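Hypothetical conserved protein TTC0263 (Thermus thermophilus, PDB 2PL2) is of unknown function but folds as an all-helical tetratricopeptide repeat protein, a family whose stacked helix pairs commonly serve as scaffolds for binding other proteins. Local coordinates at residues A[45-50]-A[76-81]; A[71-76]-A[112-117]; A[152-157]-A[174-179]. All coordinates share one frame; numbering follows the deposited sequence.

Contact 1: A[45-50]-A[76-81]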
ATOM      1  N   LEU A  45       1.702   6.104  15.253  1.00 30.87           N
ATOM      2  CA  LEU A  45       1.111   4.776  15.261  1.00 31.27           C
ATOM      3  C   LEU A  45       0.013   4.731  14.209  1.00 31.22           C
ATOM      4  O   LEU A  45      -0.026   3.830  13.373  1.00 31.85           O
ATOM      5  CB  LEU A  45       0.502   4.467  16.630  1.00 33.28           C
ATOM      6  CG  LEU A  45      -0.333   3.184  16.673  1.00 34.87           C
ATOM      7  CD1 LEU A  45       0.578   1.975  16.567  1.00 34.29           C
ATOM      8  CD2 LEU A  45      -1.141   3.135  17.963  1.00 34.67           C
ATOM      9  N   ALA A  46      -0.885   5.706  14.264  1.00 30.97           N
ATOM     10  CA  ALA A  46      -1.984   5.786  13.320  1.00 30.08           C
ATOM     11  C   ALA A  46      -1.472   5.879  11.883  1.00 29.18           C
ATOM     12  O   ALA A  46      -1.998   5.220  10.991  1.00 27.67           O
ATOM     13  CB  ALA A  46      -2.864   6.994  13.643  1.00 29.18           C
ATOM     14  N   ARG A  47      -0.458   6.713  11.660  1.00 30.17           N
ATOM     15  CA  ARG A  47       0.108   6.882  10.324  1.00 30.50           C
ATOM     16  C   ARG A  47       0.614   5.545   9.815  1.00 29.52           C
ATOM     17  O   ARG A  47       0.383   5.174   8.662  1.00 28.43           O
ATOM     18  CB  ARG A  47       1.254   7.894  10.334  1.00 31.71           C
ATOM     19  CG  ARG A  47       0.814   9.343  10.249  1.00 36.04           C
ATOM     20  CD  ARG A  47       1.998  10.248   9.957  1.00 39.14           C
ATOM     21  NE  ARG A  47       2.368  10.277   8.540  1.00 41.91           N
ATOM     22  CZ  ARG A  47       3.451  10.887   8.064  1.00 42.20           C
ATOM     23  NH1 ARG A  47       4.274  11.516   8.893  1.00 41.57           N
ATOM     24  NH2 ARG A  47       3.716  10.871   6.761  1.00 41.74           N
ATOM     25  N   THR A  48       1.299   4.820  10.685  1.00 29.09           N
ATOM     26  CA  THR A  48       1.828   3.516  10.328  1.00 30.69           C
ATOM     27  C   THR A  48       0.699   2.510  10.052  1.00 33.20           C
ATOM     28  O   THR A  48       0.832   1.650   9.181  1.00 35.51           O
ATOM     29  CB  THR A  48       2.729   2.991  11.438  1.00 29.21           C
ATOM     30  OG1 THR A  48       3.662   4.015  11.810  1.00 25.16           O
ATOM     31  CG2 THR A  48       3.491   1.760  10.960  1.00 30.23           C
ATOM     32  N   GLN A  49      -0.409   2.631  10.780  1.00 32.84           N
ATOM     33  CA  GLN A  49      -1.550   1.742  10.593  1.00 32.23           C
ATOM     34  C   GLN A  49      -2.194   1.949   9.226  1.00 34.72           C
ATOM     35  O   GLN A  49      -2.631   0.995   8.585  1.00 34.72           O
ATOM     36  CB  GLN A  49      -2.587   1.973  11.699  1.00 32.49           C
ATOM     37  CG  GLN A  49      -2.081   1.630  13.104  1.00 31.63           C
ATOM     38  CD  GLN A  49      -3.113   1.867  14.183  1.00 32.12           C
ATOM     39  OE1 GLN A  49      -3.707   2.942  14.256  1.00 33.28           O
ATOM     40  NE2 GLN A  49      -3.325   0.869  15.039  1.00 31.50           N
ATOM     41  N   LEU A  50      -2.263   3.201   8.780  1.00 36.56           N
ATOM     42  CA  LEU A  50      -2.848   3.501   7.475  1.00 36.94           C
ATOM     43  C   LEU A  50      -1.998   2.814   6.402  1.00 38.16           C
ATOM     44  O   LEU A  50      -2.527   2.209   5.475  1.00 37.99           O
ATOM     45  CB  LEU A  50      -2.877   5.017   7.235  1.00 36.36           C
ATOM     46  CG  LEU A  50      -3.899   5.883   7.987  1.00 36.31           C
ATOM     47  CD1 LEU A  50      -3.441   7.333   7.986  1.00 35.63           C
ATOM     48  CD2 LEU A  50      -5.275   5.752   7.342  1.00 36.20           C
ATOM     49  N   TYR A  76      -6.160  15.610  12.887  1.00 28.47           N
ATOM     50  CA  TYR A  76      -6.914  15.906  11.680  1.00 29.33           C
ATOM     51  C   TYR A  76      -6.267  15.227  10.468  1.00 30.96           C
ATOM     52  O   TYR A  76      -6.959  14.666   9.625  1.00 31.74           O
ATOM     53  CB  TYR A  76      -6.973  17.420  11.457  1.00 30.09           C
ATOM     54  CG  TYR A  76      -7.464  18.214  12.655  1.00 31.48           C
ATOM     55  CD1 TYR A  76      -8.823  18.458  12.855  1.00 30.06           C
ATOM     56  CD2 TYR A  76      -6.567  18.698  13.601  1.00 30.15           C
ATOM     57  CE1 TYR A  76      -9.269  19.174  13.965  1.00 29.81           C
ATOM     58  CE2 TYR A  76      -7.000  19.405  14.710  1.00 33.49           C
ATOM     59  CZ  TYR A  76      -8.353  19.641  14.897  1.00 33.00           C
ATOM     60  OH  TYR A  76      -8.767  20.342  16.023  1.00 32.22           O
ATOM     61  N   MET A  77      -4.939  15.272  10.378  1.00 31.40           N
ATOM     62  CA  MET A  77      -4.248  14.651   9.245  1.00 31.44           C
ATOM     63  C   MET A  77      -4.539  13.150   9.238  1.00 30.65           C
ATOM     64  O   MET A  77      -5.018  12.605   8.243  1.00 28.96           O
ATOM     65  CB  MET A  77      -2.737  14.907   9.318  1.00 29.36           C
ATOM     66  CG  MET A  77      -2.307  16.368   9.061  1.00 30.95           C
ATOM     67  SD  MET A  77      -2.574  16.986   7.351  1.00 32.11           S
ATOM     68  CE  MET A  77      -1.425  15.917   6.449  1.00 28.30           C
ATOM     69  N   VAL A  78      -4.273  12.490  10.355  1.00 30.45           N
ATOM     70  CA  VAL A  78      -4.522  11.057  10.467  1.00 32.29           C
ATOM     71  C   VAL A  78      -5.974  10.764  10.099  1.00 33.29           C
ATOM     72  O   VAL A  78      -6.256  10.008   9.175  1.00 34.54           O
ATOM     73  CB  VAL A  78      -4.246  10.577  11.905  1.00 32.69           C
ATOM     74  CG1 VAL A  78      -4.770   9.173  12.101  1.00 34.13           C
ATOM     75  CG2 VAL A  78      -2.751  10.631  12.180  1.00 33.63           C
ATOM     76  N   LEU A  79      -6.885  11.398  10.821  1.00 33.37           N
ATOM     77  CA  LEU A  79      -8.319  11.255  10.606  1.00 33.27           C
ATOM     78  C   LEU A  79      -8.691  11.539   9.150  1.00 32.17           C
ATOM     79  O   LEU A  79      -9.521  10.855   8.564  1.00 32.20           O
ATOM     80  CB  LEU A  79      -9.046  12.222  11.551  1.00 33.93           C
ATOM     81  CG  LEU A  79     -10.560  12.204  11.742  1.00 33.09           C
ATOM     82  CD1 LEU A  79     -11.024  10.815  12.129  1.00 33.42           C
ATOM     83  CD2 LEU A  79     -10.917  13.204  12.832  1.00 31.80           C
ATOM     84  N   SER A  80      -8.064  12.555   8.579  1.00 33.68           N
ATOM     85  CA  SER A  80      -8.303  12.953   7.199  1.00 33.98           C
ATOM     86  C   SER A  80      -7.955  11.863   6.185  1.00 35.36           C
ATOM     87  O   SER A  80      -8.735  11.576   5.273  1.00 36.33           O
ATOM     88  CB  SER A  80      -7.491  14.205   6.885  1.00 32.83           C
ATOM     89  OG  SER A  80      -7.501  14.464   5.499  1.00 33.30           O
ATOM     90  N   GLU A  81      -6.774  11.268   6.333  1.00 35.63           N
ATOM     91  CA  GLU A  81      -6.332  10.215   5.423  1.00 36.67           C
ATOM     92  C   GLU A  81      -7.156   8.946   5.619  1.00 38.01           C
ATOM     93  O   GLU A  81      -7.408   8.203   4.672  1.00 39.30           O
ATOM     94  CB  GLU A  81      -4.850   9.918   5.652  1.00 37.34           C
ATOM     95  CG  GLU A  81      -3.921  10.952   5.046  1.00 38.19           C
ATOM     96  CD  GLU A  81      -2.745  11.274   5.942  1.00 40.40           C
ATOM     97  OE1 GLU A  81      -2.183  10.319   6.529  1.00 40.48           O
ATOM     98  OE2 GLU A  81      -2.376  12.475   6.054  1.00 40.12           O
TER

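Contact 2: A[71-76]-A[112-117]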
ATOM      1  N   ARG A  71      -5.751  20.855  19.289  1.00 34.14           N
ATOM      2  CA  ARG A  71      -4.787  21.845  18.829  1.00 36.40           C
ATOM      3  C   ARG A  71      -3.647  21.210  18.044  1.00 36.28           C
ATOM      4  O   ARG A  71      -2.857  21.910  17.402  1.00 35.77           O
ATOM      5  CB  ARG A  71      -4.225  22.625  20.021  1.00 38.90           C
ATOM      6  CG  ARG A  71      -5.162  23.711  20.520  1.00 43.71           C
ATOM      7  CD  ARG A  71      -4.658  24.349  21.801  1.00 48.87           C
ATOM      8  NE  ARG A  71      -5.308  25.631  22.045  1.00 52.90           N
ATOM      9  CZ  ARG A  71      -4.997  26.749  21.397  1.00 54.34           C
ATOM     10  NH1 ARG A  71      -4.038  26.734  20.476  1.00 54.38           N
ATOM     11  NH2 ARG A  71      -5.655  27.874  21.654  1.00 55.54           N
ATOM     12  N   TYR A  72      -3.573  19.882  18.104  1.00 35.11           N
ATOM     13  CA  TYR A  72      -2.548  19.118  17.400  1.00 34.05           C
ATOM     14  C   TYR A  72      -3.046  18.776  15.992  1.00 33.60           C
ATOM     15  O   TYR A  72      -4.114  18.171  15.832  1.00 34.10           O
ATOM     16  CB  TYR A  72      -2.249  17.844  18.180  1.00 33.69           C
ATOM     17  CG  TYR A  72      -1.122  17.004  17.631  1.00 33.51           C
ATOM     18  CD1 TYR A  72       0.149  17.542  17.458  1.00 33.19           C
ATOM     19  CD2 TYR A  72      -1.303  15.640  17.375  1.00 32.12           C
ATOM     20  CE1 TYR A  72       1.222  16.741  17.052  1.00 35.25           C
ATOM     21  CE2 TYR A  72      -0.246  14.832  16.974  1.00 32.84           C
ATOM     22  CZ  TYR A  72       1.015  15.390  16.820  1.00 34.34           C
ATOM     23  OH  TYR A  72       2.074  14.595  16.473  1.00 34.64           O
ATOM     24  N   LEU A  73      -2.274  19.167  14.979  1.00 32.69           N
ATOM     25  CA  LEU A  73      -2.640  18.917  13.586  1.00 31.74           C
ATOM     26  C   LEU A  73      -2.672  17.436  13.247  1.00 29.91           C
ATOM     27  O   LEU A  73      -3.436  17.014  12.386  1.00 29.53           O
ATOM     28  CB  LEU A  73      -1.661  19.624  12.648  1.00 34.53           C
ATOM     29  CG  LEU A  73      -1.789  21.141  12.557  1.00 35.83           C
ATOM     30  CD1 LEU A  73      -0.720  21.672  11.623  1.00 37.21           C
ATOM     31  CD2 LEU A  73      -3.187  21.512  12.054  1.00 36.62           C
ATOM     32  N   GLY A  74      -1.826  16.659  13.916  1.00 29.07           N
ATOM     33  CA  GLY A  74      -1.768  15.224  13.679  1.00 29.17           C
ATOM     34  C   GLY A  74      -3.115  14.538  13.604  1.00 28.97           C
ATOM     35  O   GLY A  74      -3.387  13.801  12.658  1.00 29.77           O
ATOM     36  N   GLY A  75      -3.962  14.793  14.598  1.00 30.24           N
ATOM     37  CA  GLY A  75      -5.284  14.192  14.638  1.00 29.16           C
ATOM     38  C   GLY A  75      -6.097  14.375  13.371  1.00 29.64           C
ATOM     39  O   GLY A  75      -6.671  13.414  12.840  1.00 30.16           O
ATOM     40  N   TYR A  76      -6.160  15.610  12.887  1.00 28.47           N
ATOM     41  CA  TYR A  76      -6.914  15.906  11.680  1.00 29.33           C
ATOM     42  C   TYR A  76      -6.267  15.227  10.468  1.00 30.96           C
ATOM     43  O   TYR A  76      -6.959  14.666   9.625  1.00 31.74           O
ATOM     44  CB  TYR A  76      -6.973  17.420  11.457  1.00 30.09           C
ATOM     45  CG  TYR A  76      -7.464  18.214  12.655  1.00 31.48           C
ATOM     46  CD1 TYR A  76      -8.823  18.458  12.855  1.00 30.06           C
ATOM     47  CD2 TYR A  76      -6.567  18.698  13.601  1.00 30.15           C
ATOM     48  CE1 TYR A  76      -9.269  19.174  13.965  1.00 29.81           C
ATOM     49  CE2 TYR A  76      -7.000  19.405  14.710  1.00 33.49           C
ATOM     50  CZ  TYR A  76      -8.353  19.641  14.897  1.00 33.00           C
ATOM     51  OH  TYR A  76      -8.767  20.342  16.023  1.00 32.22           O
ATOM     52  N   ARG A 112      -8.191  25.852  10.680  1.00 48.29           N
ATOM     53  CA  ARG A 112      -8.452  26.854  11.706  1.00 48.27           C
ATOM     54  C   ARG A 112      -7.347  26.872  12.756  1.00 47.72           C
ATOM     55  O   ARG A 112      -7.123  27.879  13.417  1.00 48.82           O
ATOM     56  CB  ARG A 112      -9.799  26.578  12.382  1.00 50.10           C
ATOM     57  CG  ARG A 112     -10.983  26.591  11.423  1.00 53.98           C
ATOM     58  CD  ARG A 112     -11.181  27.973  10.801  1.00 58.27           C
ATOM     59  NE  ARG A 112     -12.283  27.999   9.839  1.00 60.42           N
ATOM     60  CZ  ARG A 112     -12.690  29.089   9.197  1.00 59.90           C
ATOM     61  NH1 ARG A 112     -12.083  30.252   9.414  1.00 59.48           N
ATOM     62  NH2 ARG A 112     -13.699  29.011   8.337  1.00 59.12           N
ATOM     63  N   VAL A 113      -6.657  25.746  12.902  1.00 47.68           N
ATOM     64  CA  VAL A 113      -5.569  25.607  13.864  1.00 47.14           C
ATOM     65  C   VAL A 113      -4.233  26.063  13.268  1.00 47.72           C
ATOM     66  O   VAL A 113      -3.280  26.341  13.997  1.00 47.93           O
ATOM     67  CB  VAL A 113      -5.438  24.138  14.316  1.00 47.91           C
ATOM     68  CG1 VAL A 113      -4.317  23.996  15.332  1.00 47.28           C
ATOM     69  CG2 VAL A 113      -6.763  23.654  14.880  1.00 46.53           C
ATOM     70  N   ASN A 114      -4.169  26.125  11.941  1.00 47.14           N
ATOM     71  CA  ASN A 114      -2.961  26.549  11.240  1.00 46.87           C
ATOM     72  C   ASN A 114      -3.233  26.623   9.735  1.00 46.71           C
ATOM     73  O   ASN A 114      -3.365  25.596   9.071  1.00 48.84           O
ATOM     74  CB  ASN A 114      -1.821  25.566  11.489  1.00 47.60           C
ATOM     75  CG  ASN A 114      -0.481  26.098  11.004  1.00 49.33           C
ATOM     76  OD1 ASN A 114      -0.408  26.839  10.013  1.00 47.97           O
ATOM     77  ND2 ASN A 114       0.589  25.717  11.695  1.00 48.19           N
ATOM     78  N   PRO A 115      -3.316  27.841   9.177  1.00 45.17           N
ATOM     79  CA  PRO A 115      -3.578  28.025   7.746  1.00 44.95           C
ATOM     80  C   PRO A 115      -2.338  27.898   6.876  1.00 45.10           C
ATOM     81  O   PRO A 115      -2.434  27.729   5.659  1.00 45.63           O
ATOM     82  CB  PRO A 115      -4.157  29.438   7.673  1.00 44.60           C
ATOM     83  CG  PRO A 115      -4.515  29.772   9.116  1.00 43.84           C
ATOM     84  CD  PRO A 115      -3.427  29.121   9.885  1.00 43.16           C
ATOM     85  N   ARG A 116      -1.171  27.978   7.500  1.00 45.10           N
ATOM     86  CA  ARG A 116       0.086  27.903   6.767  1.00 45.57           C
ATOM     87  C   ARG A 116       0.745  26.528   6.748  1.00 44.13           C
ATOM     88  O   ARG A 116       1.943  26.427   6.515  1.00 44.43           O
ATOM     89  CB  ARG A 116       1.075  28.920   7.344  1.00 47.82           C
ATOM     90  CG  ARG A 116       0.643  30.375   7.242  1.00 50.72           C
ATOM     91  CD  ARG A 116       1.672  31.256   7.935  1.00 55.09           C
ATOM     92  NE  ARG A 116       3.022  31.005   7.434  1.00 57.56           N
ATOM     93  CZ  ARG A 116       4.130  31.128   8.163  1.00 59.41           C
ATOM     94  NH1 ARG A 116       4.054  31.499   9.437  1.00 61.04           N
ATOM     95  NH2 ARG A 116       5.317  30.876   7.619  1.00 59.27           N
ATOM     96  N   TYR A 117      -0.028  25.471   6.985  1.00 43.18           N
ATOM     97  CA  TYR A 117       0.533  24.119   6.982  1.00 41.28           C
ATOM     98  C   TYR A 117       0.378  23.438   5.614  1.00 38.61           C
ATOM     99  O   TYR A 117      -0.723  23.058   5.211  1.00 38.59           O
ATOM    100  CB  TYR A 117      -0.126  23.277   8.080  1.00 43.40           C
ATOM    101  CG  TYR A 117       0.592  21.976   8.359  1.00 44.08           C
ATOM    102  CD1 TYR A 117       1.945  21.970   8.701  1.00 42.80           C
ATOM    103  CD2 TYR A 117      -0.069  20.751   8.253  1.00 42.73           C
ATOM    104  CE1 TYR A 117       2.624  20.783   8.931  1.00 43.68           C
ATOM    105  CE2 TYR A 117       0.604  19.558   8.481  1.00 43.64           C
ATOM    106  CZ  TYR A 117       1.951  19.580   8.818  1.00 44.50           C
ATOM    107  OH  TYR A 117       2.632  18.401   9.043  1.00 46.40           O
TER

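Contact 3: A[152-157]-A[174-179]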
ATOM      1  N   GLU A 152       7.342  16.158  -3.691  1.00 22.62           N
ATOM      2  CA  GLU A 152       6.091  15.487  -3.360  1.00 22.73           C
ATOM      3  C   GLU A 152       4.886  16.287  -3.845  1.00 23.80           C
ATOM      4  O   GLU A 152       3.951  15.717  -4.412  1.00 26.60           O
ATOM      5  CB  GLU A 152       5.985  15.252  -1.849  1.00 24.69           C
ATOM      6  CG  GLU A 152       4.610  14.730  -1.397  1.00 26.75           C
ATOM      7  CD  GLU A 152       4.512  14.512   0.102  1.00 27.87           C
ATOM      8  OE1 GLU A 152       4.974  15.379   0.873  1.00 28.96           O
ATOM      9  OE2 GLU A 152       3.962  13.468   0.523  1.00 31.74           O
ATOM     10  N   ILE A 153       4.891  17.604  -3.647  1.00 22.46           N
ATOM     11  CA  ILE A 153       3.745  18.380  -4.096  1.00 23.24           C
ATOM     12  C   ILE A 153       3.753  18.565  -5.610  1.00 23.77           C
ATOM     13  O   ILE A 153       2.696  18.474  -6.242  1.00 24.56           O
ATOM     14  CB  ILE A 153       3.659  19.772  -3.394  1.00 24.64           C
ATOM     15  CG1 ILE A 153       3.778  19.633  -1.859  1.00 25.47           C
ATOM     16  CG2 ILE A 153       2.329  20.442  -3.751  1.00 20.57           C
ATOM     17  CD1 ILE A 153       2.545  18.950  -1.237  1.00 37.29           C
ATOM     18  N   ARG A 154       4.924  18.822  -6.202  1.00 25.90           N
ATOM     19  CA  ARG A 154       4.979  18.966  -7.661  1.00 26.61           C
ATOM     20  C   ARG A 154       4.358  17.703  -8.274  1.00 24.35           C
ATOM     21  O   ARG A 154       3.664  17.790  -9.286  1.00 22.47           O
ATOM     22  CB  ARG A 154       6.414  19.107  -8.187  1.00 28.91           C
ATOM     23  CG  ARG A 154       7.348  20.058  -7.440  1.00 33.12           C
ATOM     24  CD  ARG A 154       6.957  21.538  -7.438  1.00 34.21           C
ATOM     25  NE  ARG A 154       6.379  22.004  -8.693  1.00 34.24           N
ATOM     26  CZ  ARG A 154       6.596  23.204  -9.224  1.00 32.39           C
ATOM     27  NH1 ARG A 154       7.400  24.074  -8.632  1.00 28.88           N
ATOM     28  NH2 ARG A 154       5.954  23.549 -10.326  1.00 28.33           N
ATOM     29  N   SER A 155       4.596  16.542  -7.648  1.00 23.27           N
ATOM     30  CA  SER A 155       4.043  15.263  -8.135  1.00 24.76           C
ATOM     31  C   SER A 155       2.517  15.190  -8.047  1.00 22.62           C
ATOM     32  O   SER A 155       1.851  14.704  -8.958  1.00 20.79           O
ATOM     33  CB  SER A 155       4.614  14.090  -7.351  1.00 27.26           C
ATOM     34  OG  SER A 155       5.989  14.273  -7.120  1.00 31.84           O
ATOM     35  N   ALA A 156       1.958  15.655  -6.935  1.00 22.61           N
ATOM     36  CA  ALA A 156       0.505  15.645  -6.782  1.00 21.73           C
ATOM     37  C   ALA A 156      -0.076  16.510  -7.893  1.00 21.27           C
ATOM     38  O   ALA A 156      -1.027  16.106  -8.593  1.00 20.72           O
ATOM     39  CB  ALA A 156       0.114  16.193  -5.424  1.00 18.73           C
ATOM     40  N   LEU A 157       0.502  17.702  -8.044  1.00 22.05           N
ATOM     41  CA  LEU A 157       0.091  18.641  -9.082  1.00 24.58           C
ATOM     42  C   LEU A 157       0.118  17.921 -10.428  1.00 25.25           C
ATOM     43  O   LEU A 157      -0.826  18.011 -11.216  1.00 25.11           O
ATOM     44  CB  LEU A 157       1.053  19.829  -9.131  1.00 25.28           C
ATOM     45  CG  LEU A 157       0.430  21.210  -8.922  1.00 29.52           C
ATOM     46  CD1 LEU A 157       1.510  22.296  -9.090  1.00 29.20           C
ATOM     47  CD2 LEU A 157      -0.708  21.419  -9.931  1.00 27.15           C
ATOM     48  N   TYR A 174       6.692  17.188 -13.425  1.00 21.96           N
ATOM     49  CA  TYR A 174       7.585  16.079 -13.073  1.00 20.68           C
ATOM     50  C   TYR A 174       9.025  16.516 -13.338  1.00 20.20           C
ATOM     51  O   TYR A 174       9.927  16.277 -12.521  1.00 18.41           O
ATOM     52  CB  TYR A 174       7.259  14.816 -13.896  1.00 22.12           C
ATOM     53  CG  TYR A 174       6.040  14.040 -13.417  1.00 21.52           C
ATOM     54  CD1 TYR A 174       5.951  13.590 -12.107  1.00 23.07           C
ATOM     55  CD2 TYR A 174       5.015  13.700 -14.289  1.00 21.99           C
ATOM     56  CE1 TYR A 174       4.884  12.829 -11.677  1.00 24.85           C
ATOM     57  CE2 TYR A 174       3.937  12.935 -13.877  1.00 23.62           C
ATOM     58  CZ  TYR A 174       3.878  12.496 -12.561  1.00 28.18           C
ATOM     59  OH  TYR A 174       2.815  11.733 -12.117  1.00 29.58           O
ATOM     60  N   ALA A 175       9.235  17.163 -14.488  1.00 22.04           N
ATOM     61  CA  ALA A 175      10.569  17.649 -14.879  1.00 21.83           C
ATOM     62  C   ALA A 175      11.123  18.564 -13.782  1.00 21.97           C
ATOM     63  O   ALA A 175      12.312  18.511 -13.450  1.00 24.40           O
ATOM     64  CB  ALA A 175      10.487  18.398 -16.204  1.00 20.60           C
ATOM     65  N   LYS A 176      10.257  19.397 -13.209  1.00 21.88           N
ATOM     66  CA  LYS A 176      10.680  20.288 -12.133  1.00 23.72           C
ATOM     67  C   LYS A 176      10.966  19.476 -10.870  1.00 24.37           C
ATOM     68  O   LYS A 176      12.019  19.619 -10.244  1.00 25.01           O
ATOM     69  CB  LYS A 176       9.594  21.321 -11.828  1.00 27.31           C
ATOM     70  CG  LYS A 176      10.035  22.345 -10.791  1.00 33.12           C
ATOM     71  CD  LYS A 176      11.273  23.104 -11.276  1.00 35.33           C
ATOM     72  CE  LYS A 176      11.997  23.808 -10.141  1.00 37.78           C
ATOM     73  NZ  LYS A 176      11.183  24.899  -9.528  1.00 41.54           N
ATOM     74  N   ALA A 177      10.011  18.626 -10.495  1.00 24.83           N
ATOM     75  CA  ALA A 177      10.160  17.775  -9.319  1.00 23.14           C
ATOM     76  C   ALA A 177      11.468  17.006  -9.415  1.00 20.32           C
ATOM     77  O   ALA A 177      12.193  16.880  -8.431  1.00 17.70           O
ATOM     78  CB  ALA A 177       8.972  16.807  -9.207  1.00 23.97           C
ATOM     79  N   LEU A 178      11.784  16.511 -10.610  1.00 21.92           N
ATOM     80  CA  LEU A 178      13.034  15.768 -10.807  1.00 23.83           C
ATOM     81  C   LEU A 178      14.292  16.626 -10.712  1.00 25.38           C
ATOM     82  O   LEU A 178      15.382  16.099 -10.525  1.00 25.13           O
ATOM     83  CB  LEU A 178      13.010  15.002 -12.134  1.00 24.15           C
ATOM     84  CG  LEU A 178      12.373  13.615 -11.952  1.00 23.42           C
ATOM     85  CD1 LEU A 178      11.965  13.041 -13.277  1.00 18.90           C
ATOM     86  CD2 LEU A 178      13.363  12.698 -11.221  1.00 20.24           C
ATOM     87  N   GLU A 179      14.157  17.943 -10.834  1.00 27.12           N
ATOM     88  CA  GLU A 179      15.327  18.797 -10.691  1.00 29.72           C
ATOM     89  C   GLU A 179      15.612  18.959  -9.201  1.00 29.19           C
ATOM     90  O   GLU A 179      16.754  19.111  -8.784  1.00 27.85           O
ATOM     91  CB  GLU A 179      15.091  20.165 -11.339  1.00 36.58           C
ATOM     92  CG  GLU A 179      14.725  20.097 -12.824  1.00 46.06           C
ATOM     93  CD  GLU A 179      15.850  19.541 -13.707  1.00 50.45           C
ATOM     94  OE1 GLU A 179      16.424  18.483 -13.360  1.00 53.29           O
ATOM     95  OE2 GLU A 179      16.151  20.163 -14.755  1.00 52.17           O
TER

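Contact 1: A[45-50]-A[76-81]
Helix segments 45-50 and 76-81 run side by side in nearly the same direction, their axes 17° apart and 9.8 Å at closest approach, with Arg47 and Val78 facing each other across the gap. The tightest side-chain meeting lies just beside that pair. Ala46 points its CB toward the 76-81 helix and rests on both branches of Val78, 3.3 Å from CG1 and farther from CG2. The fork is turned by chi1 of 168°, which puts CG1 anti to the backbone N and leaves both methyls available to the alanine. Arg47 adds only its aliphatic root: Arg47 CG lies 4.3 Å from Val78 CG2, while the rest of the chain leads away from the valine.

One turn further on, Leu50 and Glu81 approach each other with their side chains crossed at about a right angle. Leu50 CD1 does most of the touching. It lies 3.8 Å from Glu81 CB and 3.6 Å from Glu81 OE1, and it also nears the carbonyl of Val78. The bend of the glutamate at chi2 (140°) turns one carboxylate oxygen, OE1, toward the leucine methyl. Arg47 NE stays 5.0 Å from Glu81 OE1, so the opposite charges probably attract, but they form no salt bridge. No hydrogen bond crosses between the segments, and the seam is held mainly by van der Waals contact, some of it between methyl groups and oxygens.

Leu45 and Thr48 turn to helix 21-32, and Met77 and Glu81 touch helix 118-130, so each segment also packs against a further helix. Helices 39-51 and 73-88 are separated in the chain by helix 55-68, and such near-parallel packing of every second helix is what builds the superhelical stack of a tetratricopeptide repeat array.

Contact 2: A[71-76]-A[112-117]
Leu73, near the start of helix 73-88, reaches across to Val113, Asn114 and Tyr117, and its side chain carries most of the contact. Its CB is aimed at the 112-117 segment. From there chi1 of -73° sets CG beside the backbone N, and the two methyls part to different neighbours. CD2 goes to the valine, 4.1 Å from Val113 CB. CD1 reaches past Asn114 CB and settles over one face of the Tyr117 ring, 3.7 Å from the centroid and 22° off the ring normal. This is a CH-pi contact, displaced toward the CG and CD2 side of the ring.

The two methyls of Val113 meet other partners. Its CG1 lies 3.3 Å from the carbonyl O of Arg71, and its CG2 comes obliquely to the Tyr76 ring, 4.0 Å from Tyr76 OH. That hydroxyl is hydrogen-bonded to Pro70 O, which ties the ring to the loop before its own helix.

Within the 112-117 segment, Asn114 OD1 accepts from Arg116 N at 2.9 Å in an Asx turn, which shapes the link leading to Tyr117, the N-cap residue of helix 118-130. Since no hydrogen bond joins the two segments, they are held by dispersion and CH-pi contact, and Asn114 OD1 and Tyr76 OH each bond within their own side of the interface.

Contact 3: A[152-157]-A[174-179]
Arg154 and Ala177 meet inside an antiparallel helical hairpin, the kind of packing found throughout tetratricopeptide repeat folds. The partners are helices 151-164 and 167-180, whose segments run 169° apart in direction and whose segment axes come within 8.5 Å at closest approach. The small Ala177 probably helps the backbones close in, and its CA is 5.6 Å from the CA of Arg154. Ala177 CB packs on the base of the arginine, 3.6 Å from Arg154 CB, and touches CG slightly farther out. Ser155 OG flanks the same methyl more loosely while bonding back to Pro151 O in its own helix.

On one side of this centre, the Tyr174 ring swings back toward the partner helix although its CB bond points away. Tyr174 CE1 comes obliquely within 4.4 Å of Ser155 CA. The ring also meets Arg190 and Tyr191 of helix 185-195, and Arg20 of the second subunit packs on it.

The polar end of Arg154 is held in several ways. Bends at chi2 (-63°) and chi3 (-38°) fold the chain over, and the guanidinium forms a salt bridge through NH1 to Asp149 OD2 and a hydrogen bond through NH2 to Gln173 OE1. Lys176 NZ stands 4.0 Å from Arg154 NH1, like charges that would be expected to repel, an effect the salt bridge to Asp149 may offset. The lysine's aliphatic part makes the direct contact: Lys176 CG sits over the centre of one guanidinium face, 3.8 Å from Arg154 NH1.

In the fold
From the N terminus, contact 1 opens first, on helix 39-51, and closes on helix 73-88 after the chain has passed through helix 55-68. Contact 2 opens at 71-76, before contact 1 has closed, so the two cross along the chain. They share Tyr76, and touch where Met77 SD packs near Tyr117 CE2. Contact 2 closes at 112-117, at the end of the long helix 93-113 and in the link to helix 118-130. Contact 3 follows in series, a short hairpin near the C-terminal end, its centre about 24 Å from that of contact 1. Contact 1 thus joins helices with another between them, contact 2 ties the start of helix 73-88 to the far end of the next, and contact 3 pairs consecutive helices.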